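PDB 5CE7: CTD kinase subunit gamma from Schizosaccharomyces pombe, which is the gamma subunit of the CTDK kinase complex, which probably hyperphosphorylates the RNA polymerase II C-terminal repeat domain and supports transcription elongation. Local coordinates for residues Asp123-Gln126 with Tyr127-Met131. Residues are numbered along the deposited sequence; the frame is centred on the assembly and turned at random.
Sequences DDNQ and YKDAM
The amide of N125 and the carboxylate of D129 meet one turn apart with their planes turned 62° against each other, N125 ND2 lying 3.8 Å from D129 OD2. On the Y127 ring, CG of M131, a selenomethionine, sits over one face toward the rim, 3.5 Å above the plane; H117 of helix 100-118 also stacks with this ring. The first turn of helix 124-139, the last helix of this CTD-interacting domain, is closed by a capping box. D123 is the N-cap: its OD1 accepts from Q126 N at 2.9 Å, nearly straight at 174°. Reciprocally, Q126 chi1 of -63° sets CG beside its own backbone N, and the chain runs on extended until OE1 takes the N-H of D123 at 3.0 Å. Q126 NE2 bonds to S85 OG, so both ends of the amide are held and its rotation is fixed. Regular i to i+4 bonding starts at the cap itself, with Y127 N donating to D123 O. On the exposed side K128 NZ curls back to 3.9 Å from D124 CB; D124 OD2 remains 4.6 Å from K128 NZ, while D124 OD1 is hydrogen-bonded to H117 NE2. Inward, A130 packs on L113 and V92, and its CB lies 3.3 Å from Q126 O.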
# COMPACT_ATOMS: atom_id res chain seq x y z
N ASP A 123 7.98 -9.18 -8.60
CA ASP A 123 8.36 -10.03 -9.72
C ASP A 123 7.22 -10.97 -10.16
O ASP A 123 6.09 -10.89 -9.66
CB ASP A 123 9.65 -10.83 -9.42
CG ASP A 123 9.49 -11.80 -8.25
OD1 ASP A 123 8.38 -12.34 -8.04
OD2 ASP A 123 10.48 -12.02 -7.53
N ASP A 124 7.53 -11.85 -11.11
CA ASP A 124 6.52 -12.72 -11.70
C ASP A 124 5.91 -13.67 -10.68
O ASP A 124 4.69 -13.87 -10.66
CB ASP A 124 7.11 -13.51 -12.88
CG ASP A 124 7.35 -12.64 -14.11
OD1 ASP A 124 6.92 -11.47 -14.12
OD2 ASP A 124 7.97 -13.15 -15.07
N ASN A 125 6.75 -14.25 -9.83
CA ASN A 125 6.28 -15.19 -8.82
C ASN A 125 5.36 -14.54 -7.78
O ASN A 125 4.29 -15.08 -7.48
CB ASN A 125 7.45 -15.87 -8.10
CG ASN A 125 7.01 -17.05 -7.27
OD1 ASN A 125 6.29 -17.93 -7.76
ND2 ASN A 125 7.40 -17.07 -6.00
N GLN A 126 5.78 -13.39 -7.24
CA GLN A 126 4.96 -12.60 -6.33
C GLN A 126 3.60 -12.22 -6.94
O GLN A 126 2.56 -12.39 -6.31
CB GLN A 126 5.69 -11.33 -5.91
CG GLN A 126 6.97 -11.57 -5.11
CD GLN A 126 7.72 -10.29 -4.82
OE1 GLN A 126 8.30 -9.68 -5.71
NE2 GLN A 126 7.69 -9.86 -3.56
N TYR A 127 3.63 -11.70 -8.16
CA TYR A 127 2.42 -11.30 -8.87
C TYR A 127 1.49 -12.50 -9.04
O TYR A 127 0.28 -12.41 -8.79
CB TYR A 127 2.78 -10.69 -10.22
CG TYR A 127 1.59 -10.29 -11.07
CD1 TYR A 127 0.75 -9.25 -10.67
CD2 TYR A 127 1.32 -10.93 -12.27
CE1 TYR A 127 -0.34 -8.87 -11.44
CE2 TYR A 127 0.23 -10.56 -13.05
CZ TYR A 127 -0.59 -9.53 -12.63
OH TYR A 127 -1.66 -9.17 -13.41
N LYS A 128 2.06 -13.62 -9.46
CA LYS A 128 1.30 -14.84 -9.64
C LYS A 128 0.70 -15.29 -8.31
O LYS A 128 -0.47 -15.66 -8.25
CB LYS A 128 2.16 -15.96 -10.23
CG LYS A 128 2.48 -15.80 -11.73
CD LYS A 128 3.19 -17.04 -12.28
CE LYS A 128 3.46 -16.93 -13.78
NZ LYS A 128 4.81 -16.37 -14.09
N ASP A 129 1.50 -15.27 -7.25
CA ASP A 129 1.02 -15.63 -5.91
C ASP A 129 -0.09 -14.70 -5.43
O ASP A 129 -1.11 -15.15 -4.92
CB ASP A 129 2.17 -15.60 -4.89
CG ASP A 129 3.00 -16.89 -4.90
OD1 ASP A 129 2.62 -17.86 -5.58
OD2 ASP A 129 4.03 -16.93 -4.20
N ALA A 130 0.11 -13.40 -5.58
CA ALA A 130 -0.85 -12.41 -5.10
C ALA A 130 -2.15 -12.47 -5.91
O ALA A 130 -3.25 -12.36 -5.36
CB ALA A 130 -0.24 -11.02 -5.15
N MSE A 131 -2.02 -12.64 -7.22
CA MSE A 131 -3.19 -12.80 -8.09
C MSE A 131 -3.99 -14.06 -7.76
O MSE A 131 -5.22 -14.07 -7.80
CB MSE A 131 -2.79 -12.78 -9.57
CG MSE A 131 -2.33 -11.41 -10.06
SE MSE A 131 -3.79 -10.08 -10.13
CE MSE A 131 -4.74 -10.85 -11.67